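Local coordinates for purine nucleoside phosphorylase (Thermus thermophilus, PDB 6TK9), which probably catalyses the reversible phosphorolysis of purine nucleosides such as inosine and guanosine, giving the free base and ribose 1-phosphate, at residues 23-28 and 74-79; 41-46 and 63-68. All coordinates share one frame; numbering follows the deposited sequence.

Interaction 1: residues 23-28 and 74-79; sequences VGLVLG and VLVYKG
Val23 to Leu27 and Val74 to Lys78 run side by side as neighbouring parallel strands in the mixed central sheet of the phosphorylase fold, their axes only 15° apart. Five backbone bonds alternate between them. Three are good: Leu75 N to Val23 O, Tyr77 N to Leu25 O at 3.0 Å, and Leu27 N to Tyr77 O. The other two, from Leu25 N to Leu75 O and from Gly79 N to Leu27 O, are weak.

Tyr77 spreads over the face it shares with Val26. Its CB sits 4.0 Å from Leu25 O, and CG lies equally far from Val26 CG2. With CG turned anti to the carbonyl carbon (chi1 -64°), the ring leans back along the strand, in the direction of the position of Gly24, which puts no side chain on this face. One step on, CD1 meets Val26 CG2 obliquely at 3.6 Å, while Leu25 O stands at the ring edge near its plane, 3.7 Å from the same CD1. The ring continues toward Phe107 and Leu64, and its OH ends in a weak hydrogen bond to Pro95 O.

On the other face, where Lys78 reaches Asp36 in a salt bridge, the contacts between the two strands are aliphatic. Leu25 and Val76 lie alongside each other, pointing the same way, and Leu27 slants across Val76. The two methyls of Val76 are thus divided between two leucines: CG2 faces Leu25 CD2 at 4.0 Å, and CG1 presses on Leu27 CD1 at 3.5 Å.

Interaction 2: residues 41-46 and 63-68; sequences VAEIPY and RLVLGR
The side chains of Glu43 and Arg63 approach slantwise, and their carboxylate and guanidinium planes stand 86° apart. The glutamate side chain is extended, whereas Arg63 departs from a straight chain at chi2 (-149°) and chi3 (142°), which carries NH1 to the acid. One contact makes the salt bridge: Arg63 NH1 donates to Glu43 OE2 at 2.8 Å. The oxygen lies in the guanidinium plane, at its edge, but the nitrogen approaches from above the carboxylate plane, so the pair is not the flat, two-pronged kind.

Tyr46, just past the end of its strand, turns its ring under the start of the opposite one. Arg63 N stands 3.6 Å above the ring plane, over its centre, and Leu64 CB comes in at the edge, 4.0 Å from Tyr46 CE1. The phenol is fixed at its far end by a hydrogen bond from its OH to Gly79 O.

Opposite the salt bridge, Ala42, Ile44, Leu64 and Leu66 share the buried face, where Ala42 CB touches Leu66 CD1 at 4.0 Å and helix 4-14 packs against Ile44 and Leu66. The backbone between these faces is antiparallel: Ile44 and Leu64 exchange two bonds, the one from Leu64 N to Ile44 O measuring 2.8 Å. Farther along, Leu66 O accepts twice, from Val41 N at 2.9 Å and from Ala42 N at 3.2 Å. Two residues facing one in this way form a classic beta bulge, which breaks strand 39-45 where the chain turns a corner at Val41, within its antiparallel pairing with strand 63-66.

In the fold
Strands 63-66 and 72-78 are neighbours in one sheet, which joins the two contacts directly; the centres of interactions 1 and 2 are about 9 Å apart. Probable backbone hydrogen bonds run from Val76 N to Val65 O and from Val74 N to Gly67 O, each 2.7 Å. Side chains add to the seam, with Tyr46 of interaction 2 packed on Tyr77 of interaction 1, Tyr46 OH lying 3.1 Å from Tyr77 CB. Interaction 1 lies deeper, about 8 Å from the centre of the chain, against about 17 Å for interaction 2. As in related phosphorylases, the loops that follow strands 23-27 and 72-78, starting at Gly28 and Gly79, probably contribute to the phosphate-binding side of the active site.

Interaction 1: residues 23-28 and 74-79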
ATOM      1  N   VAL A  23     -26.563 -29.636  11.751  1.00 45.30           N
ATOM      2  CA  VAL A  23     -25.523 -29.006  10.904  1.00 44.25           C
ATOM      3  C   VAL A  23     -26.182 -28.525   9.616  1.00 45.38           C
ATOM      4  O   VAL A  23     -26.839 -29.318   8.933  1.00 45.36           O
ATOM      5  CB  VAL A  23     -24.346 -29.960  10.633  1.00 45.32           C
ATOM      6  CG1 VAL A  23     -23.314 -29.333   9.707  1.00 45.99           C
ATOM      7  CG2 VAL A  23     -23.675 -30.410  11.922  1.00 47.30           C
ATOM      8  N   GLY A  24     -26.016 -27.236   9.340  1.00 48.90           N
ATOM      9  CA  GLY A  24     -26.371 -26.606   8.065  1.00 43.97           C
ATOM     10  C   GLY A  24     -25.199 -26.718   7.142  1.00 40.91           C
ATOM     11  O   GLY A  24     -24.088 -26.708   7.625  1.00 43.59           O
ATOM     12  N   LEU A  25     -25.455 -26.836   5.857  1.00 44.10           N
ATOM     13  CA  LEU A  25     -24.411 -26.972   4.828  1.00 43.55           C
ATOM     14  C   LEU A  25     -24.976 -26.342   3.556  1.00 40.90           C
ATOM     15  O   LEU A  25     -26.019 -26.815   3.126  1.00 41.18           O
ATOM     16  CB  LEU A  25     -24.119 -28.468   4.693  1.00 45.76           C
ATOM     17  CG  LEU A  25     -23.294 -28.874   3.479  1.00 49.82           C
ATOM     18  CD1 LEU A  25     -21.874 -28.337   3.575  1.00 51.00           C
ATOM     19  CD2 LEU A  25     -23.275 -30.382   3.337  1.00 55.25           C
ATOM     20  N   VAL A  26     -24.368 -25.263   3.055  1.00 39.19           N
ATOM     21  CA  VAL A  26     -24.811 -24.523   1.834  1.00 35.94           C
ATOM     22  C   VAL A  26     -23.833 -24.890   0.724  1.00 36.74           C
ATOM     23  O   VAL A  26     -22.625 -24.663   0.901  1.00 38.94           O
ATOM     24  CB  VAL A  26     -24.880 -22.994   2.048  1.00 35.27           C
ATOM     25  CG1 VAL A  26     -25.198 -22.248   0.762  1.00 37.52           C
ATOM     26  CG2 VAL A  26     -25.886 -22.590   3.111  1.00 34.06           C
ATOM     27  N   LEU A  27     -24.342 -25.494  -0.344  1.00 36.75           N
ATOM     28  CA  LEU A  27     -23.534 -25.962  -1.490  1.00 38.69           C
ATOM     29  C   LEU A  27     -23.644 -24.896  -2.583  1.00 38.92           C
ATOM     30  O   LEU A  27     -24.755 -24.545  -2.932  1.00 38.30           O
ATOM     31  CB  LEU A  27     -24.023 -27.350  -1.951  1.00 38.23           C
ATOM     32  CG  LEU A  27     -23.953 -28.466  -0.896  1.00 39.51           C
ATOM     33  CD1 LEU A  27     -24.607 -29.752  -1.386  1.00 38.24           C
ATOM     34  CD2 LEU A  27     -22.534 -28.741  -0.453  1.00 37.25           C
ATOM     35  N   GLY A  28     -22.515 -24.403  -3.088  1.00 41.70           N
ATOM     36  CA  GLY A  28     -22.476 -23.318  -4.086  1.00 41.32           C
ATOM     37  C   GLY A  28     -22.332 -23.850  -5.493  1.00 43.97           C
ATOM     38  O   GLY A  28     -22.676 -25.024  -5.737  1.00 43.08           O
ATOM     39  N   VAL A  74     -28.498 -33.458   9.047  1.00 46.26           N
ATOM     40  CA  VAL A  74     -28.013 -32.236   8.335  1.00 45.08           C
ATOM     41  C   VAL A  74     -29.158 -31.556   7.578  1.00 48.79           C
ATOM     42  O   VAL A  74     -30.069 -32.266   7.107  1.00 49.06           O
ATOM     43  CB  VAL A  74     -26.827 -32.556   7.410  1.00 44.11           C
ATOM     44  CG1 VAL A  74     -25.677 -33.139   8.206  1.00 47.12           C
ATOM     45  CG2 VAL A  74     -27.194 -33.486   6.270  1.00 43.96           C
ATOM     46  N   LEU A  75     -29.119 -30.215   7.536  1.00 51.97           N
ATOM     47  CA  LEU A  75     -29.855 -29.350   6.573  1.00 47.55           C
ATOM     48  C   LEU A  75     -28.893 -29.010   5.436  1.00 43.24           C
ATOM     49  O   LEU A  75     -27.880 -28.362   5.706  1.00 40.94           O
ATOM     50  CB  LEU A  75     -30.335 -28.080   7.284  1.00 49.88           C
ATOM     51  CG  LEU A  75     -31.326 -27.208   6.508  1.00 52.51           C
ATOM     52  CD1 LEU A  75     -32.615 -27.954   6.207  1.00 55.37           C
ATOM     53  CD2 LEU A  75     -31.651 -25.948   7.281  1.00 54.24           C
ATOM     54  N   VAL A  76     -29.167 -29.496   4.226  1.00 42.91           N
ATOM     55  CA  VAL A  76     -28.368 -29.184   3.001  1.00 42.04           C
ATOM     56  C   VAL A  76     -29.210 -28.261   2.104  1.00 40.89           C
ATOM     57  O   VAL A  76     -30.361 -28.588   1.822  1.00 54.01           O
ATOM     58  CB  VAL A  76     -27.906 -30.476   2.300  1.00 41.22           C
ATOM     59  CG1 VAL A  76     -27.108 -30.198   1.034  1.00 40.78           C
ATOM     60  CG2 VAL A  76     -27.108 -31.353   3.254  1.00 39.76           C
ATOM     61  N   TYR A  77     -28.672 -27.093   1.761  1.00 41.26           N
ATOM     62  CA  TYR A  77     -29.169 -26.149   0.733  1.00 37.47           C
ATOM     63  C   TYR A  77     -28.519 -26.552  -0.572  1.00 35.73           C
ATOM     64  O   TYR A  77     -27.327 -26.350  -0.690  1.00 38.73           O
ATOM     65  CB  TYR A  77     -28.796 -24.714   1.108  1.00 41.60           C
ATOM     66  CG  TYR A  77     -29.461 -24.257   2.376  1.00 44.82           C
ATOM     67  CD1 TYR A  77     -28.894 -24.514   3.608  1.00 46.69           C
ATOM     68  CD2 TYR A  77     -30.710 -23.674   2.352  1.00 45.58           C
ATOM     69  CE1 TYR A  77     -29.518 -24.135   4.783  1.00 47.43           C
ATOM     70  CE2 TYR A  77     -31.351 -23.294   3.519  1.00 48.43           C
ATOM     71  CZ  TYR A  77     -30.746 -23.511   4.737  1.00 46.67           C
ATOM     72  OH  TYR A  77     -31.364 -23.113   5.882  1.00 60.13           O
ATOM     73  N   LYS A  78     -29.237 -27.239  -1.446  1.00 40.01           N
ATOM     74  CA  LYS A  78     -28.697 -27.603  -2.780  1.00 46.58           C
ATOM     75  C   LYS A  78     -28.780 -26.331  -3.635  1.00 45.99           C
ATOM     76  O   LYS A  78     -29.854 -26.082  -4.217  1.00 48.59           O
ATOM     77  CB  LYS A  78     -29.419 -28.823  -3.380  1.00 47.13           C
ATOM     78  CG  LYS A  78     -28.891 -29.239  -4.752  1.00 49.04           C
ATOM     79  CD  LYS A  78     -29.353 -30.583  -5.323  1.00 49.11           C
ATOM     80  CE  LYS A  78     -28.617 -30.883  -6.620  1.00 51.03           C
ATOM     81  NZ  LYS A  78     -28.916 -32.230  -7.165  1.00 50.67           N
ATOM     82  N   GLY A  79     -27.708 -25.532  -3.637  1.00 46.22           N
ATOM     83  CA  GLY A  79     -27.651 -24.191  -4.266  1.00 47.15           C
ATOM     84  C   GLY A  79     -28.139 -23.090  -3.330  1.00 44.17           C
ATOM     85  O   GLY A  79     -28.652 -23.422  -2.242  1.00 45.39           O
TER

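Interaction 2: residues 41-46 and 63-68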
ATOM      1  N   VAL A  41     -34.835 -37.419   4.174  1.00 49.79           N
ATOM      2  CA  VAL A  41     -36.141 -37.545   4.894  1.00 46.95           C
ATOM      3  C   VAL A  41     -37.120 -36.507   4.311  1.00 45.61           C
ATOM      4  O   VAL A  41     -38.323 -36.813   4.218  1.00 43.27           O
ATOM      5  CB  VAL A  41     -35.950 -37.437   6.422  1.00 48.94           C
ATOM      6  CG1 VAL A  41     -35.246 -36.158   6.830  1.00 52.35           C
ATOM      7  CG2 VAL A  41     -37.256 -37.578   7.179  1.00 52.74           C
ATOM      8  N   ALA A  42     -36.626 -35.348   3.855  1.00 44.65           N
ATOM      9  CA  ALA A  42     -37.415 -34.330   3.116  1.00 45.51           C
ATOM     10  C   ALA A  42     -36.565 -33.707   2.010  1.00 46.88           C
ATOM     11  O   ALA A  42     -35.331 -33.646   2.172  1.00 48.53           O
ATOM     12  CB  ALA A  42     -37.898 -33.250   4.049  1.00 49.10           C
ATOM     13  N   GLU A  43     -37.223 -33.269   0.935  1.00 44.84           N
ATOM     14  CA  GLU A  43     -36.622 -32.575  -0.230  1.00 50.80           C
ATOM     15  C   GLU A  43     -37.655 -31.557  -0.738  1.00 55.44           C
ATOM     16  O   GLU A  43     -38.540 -31.955  -1.527  1.00 60.90           O
ATOM     17  CB  GLU A  43     -36.181 -33.580  -1.302  1.00 52.19           C
ATOM     18  CG  GLU A  43     -35.693 -32.937  -2.603  1.00 56.53           C
ATOM     19  CD  GLU A  43     -34.843 -33.811  -3.524  1.00 59.11           C
ATOM     20  OE1 GLU A  43     -34.679 -35.004  -3.217  1.00 62.85           O
ATOM     21  OE2 GLU A  43     -34.338 -33.293  -4.552  1.00 59.38           O
ATOM     22  N   ILE A  44     -37.555 -30.302  -0.283  1.00 52.34           N
ATOM     23  CA  ILE A  44     -38.498 -29.191  -0.608  1.00 48.12           C
ATOM     24  C   ILE A  44     -37.816 -28.165  -1.510  1.00 47.03           C
ATOM     25  O   ILE A  44     -36.898 -27.471  -1.081  1.00 47.97           O
ATOM     26  CB  ILE A  44     -38.999 -28.537   0.688  1.00 49.38           C
ATOM     27  CG1 ILE A  44     -39.324 -29.573   1.771  1.00 48.13           C
ATOM     28  CG2 ILE A  44     -40.181 -27.632   0.374  1.00 51.32           C
ATOM     29  CD1 ILE A  44     -39.224 -29.036   3.170  1.00 49.00           C
ATOM     30  N   PRO A  45     -38.279 -27.972  -2.763  1.00 48.18           N
ATOM     31  CA  PRO A  45     -37.789 -26.867  -3.587  1.00 47.36           C
ATOM     32  C   PRO A  45     -38.115 -25.508  -2.942  1.00 47.99           C
ATOM     33  O   PRO A  45     -39.109 -25.393  -2.238  1.00 50.99           O
ATOM     34  CB  PRO A  45     -38.496 -27.007  -4.941  1.00 47.87           C
ATOM     35  CG  PRO A  45     -39.575 -28.063  -4.746  1.00 49.35           C
ATOM     36  CD  PRO A  45     -39.326 -28.755  -3.424  1.00 46.70           C
ATOM     37  N   TYR A  46     -37.271 -24.506  -3.193  1.00 47.31           N
ATOM     38  CA  TYR A  46     -37.309 -23.182  -2.518  1.00 46.17           C
ATOM     39  C   TYR A  46     -38.648 -22.489  -2.811  1.00 48.85           C
ATOM     40  O   TYR A  46     -39.243 -21.913  -1.854  1.00 43.15           O
ATOM     41  CB  TYR A  46     -36.087 -22.367  -2.936  1.00 44.98           C
ATOM     42  CG  TYR A  46     -34.756 -22.854  -2.408  1.00 45.36           C
ATOM     43  CD1 TYR A  46     -34.664 -23.787  -1.387  1.00 40.91           C
ATOM     44  CD2 TYR A  46     -33.571 -22.313  -2.892  1.00 45.94           C
ATOM     45  CE1 TYR A  46     -33.433 -24.213  -0.911  1.00 42.97           C
ATOM     46  CE2 TYR A  46     -32.336 -22.708  -2.410  1.00 45.04           C
ATOM     47  CZ  TYR A  46     -32.267 -23.658  -1.407  1.00 43.25           C
ATOM     48  OH  TYR A  46     -31.052 -24.049  -0.931  1.00 40.88           O
ATOM     49  N   ARG A  63     -33.056 -26.431  -3.783  1.00 47.92           N
ATOM     50  CA  ARG A  63     -33.779 -27.502  -3.067  1.00 47.55           C
ATOM     51  C   ARG A  63     -33.269 -27.569  -1.635  1.00 46.96           C
ATOM     52  O   ARG A  63     -32.068 -27.723  -1.456  1.00 53.03           O
ATOM     53  CB  ARG A  63     -33.558 -28.842  -3.770  1.00 52.43           C
ATOM     54  CG  ARG A  63     -33.970 -28.849  -5.234  1.00 55.44           C
ATOM     55  CD  ARG A  63     -34.462 -30.210  -5.670  1.00 65.52           C
ATOM     56  NE  ARG A  63     -35.588 -30.120  -6.591  1.00 77.30           N
ATOM     57  CZ  ARG A  63     -36.329 -31.152  -6.992  1.00 89.98           C
ATOM     58  NH1 ARG A  63     -36.075 -32.381  -6.561  1.00 93.82           N
ATOM     59  NH2 ARG A  63     -37.329 -30.944  -7.833  1.00 92.43           N
ATOM     60  N   LEU A  64     -34.149 -27.455  -0.649  1.00 49.24           N
ATOM     61  CA  LEU A  64     -33.779 -27.693   0.765  1.00 49.12           C
ATOM     62  C   LEU A  64     -33.853 -29.201   1.030  1.00 52.05           C
ATOM     63  O   LEU A  64     -34.899 -29.799   0.751  1.00 50.88           O
ATOM     64  CB  LEU A  64     -34.711 -26.913   1.695  1.00 46.41           C
ATOM     65  CG  LEU A  64     -34.233 -26.876   3.145  1.00 48.04           C
ATOM     66  CD1 LEU A  64     -32.955 -26.055   3.252  1.00 51.60           C
ATOM     67  CD2 LEU A  64     -35.306 -26.330   4.074  1.00 45.83           C
ATOM     68  N   VAL A  65     -32.780 -29.795   1.550  1.00 50.04           N
ATOM     69  CA  VAL A  65     -32.692 -31.254   1.835  1.00 48.10           C
ATOM     70  C   VAL A  65     -32.426 -31.440   3.329  1.00 52.05           C
ATOM     71  O   VAL A  65     -31.400 -30.938   3.810  1.00 53.76           O
ATOM     72  CB  VAL A  65     -31.592 -31.908   0.984  1.00 45.75           C
ATOM     73  CG1 VAL A  65     -31.303 -33.323   1.442  1.00 47.50           C
ATOM     74  CG2 VAL A  65     -31.925 -31.881  -0.497  1.00 44.27           C
ATOM     75  N   LEU A  66     -33.334 -32.123   4.029  1.00 52.94           N
ATOM     76  CA  LEU A  66     -33.134 -32.613   5.416  1.00 50.07           C
ATOM     77  C   LEU A  66     -32.837 -34.109   5.355  1.00 48.25           C
ATOM     78  O   LEU A  66     -33.519 -34.822   4.585  1.00 48.17           O
ATOM     79  CB  LEU A  66     -34.386 -32.325   6.245  1.00 51.33           C
ATOM     80  CG  LEU A  66     -34.608 -30.851   6.582  1.00 52.04           C
ATOM     81  CD1 LEU A  66     -35.953 -30.377   6.069  1.00 57.02           C
ATOM     82  CD2 LEU A  66     -34.499 -30.598   8.074  1.00 50.36           C
ATOM     83  N   GLY A  67     -31.844 -34.561   6.120  1.00 46.87           N
ATOM     84  CA  GLY A  67     -31.442 -35.976   6.120  1.00 44.28           C
ATOM     85  C   GLY A  67     -30.170 -36.272   6.891  1.00 44.13           C
ATOM     86  O   GLY A  67     -29.802 -35.533   7.829  1.00 40.60           O
ATOM     87  N   ARG A  68     -29.548 -37.387   6.527  1.00 47.11           N
ATOM     88  CA  ARG A  68     -28.378 -37.961   7.230  1.00 48.92           C
ATOM     89  C   ARG A  68     -27.241 -38.003   6.206  1.00 43.81           C
ATOM     90  O   ARG A  68     -27.478 -38.444   5.074  1.00 40.03           O
ATOM     91  CB  ARG A  68     -28.770 -39.323   7.814  1.00 52.02           C
ATOM     92  CG  ARG A  68     -27.880 -39.827   8.940  1.00 53.23           C
ATOM     93  CD  ARG A  68     -28.567 -40.926   9.735  1.00 53.51           C
ATOM     94  NE  ARG A  68     -29.546 -40.334  10.638  1.00 58.46           N
ATOM     95  CZ  ARG A  68     -29.264 -39.769  11.822  1.00 61.59           C
ATOM     96  NH1 ARG A  68     -30.232 -39.235  12.552  1.00 59.46           N
ATOM     97  NH2 ARG A  68     -28.017 -39.716  12.271  1.00 61.54           N
TER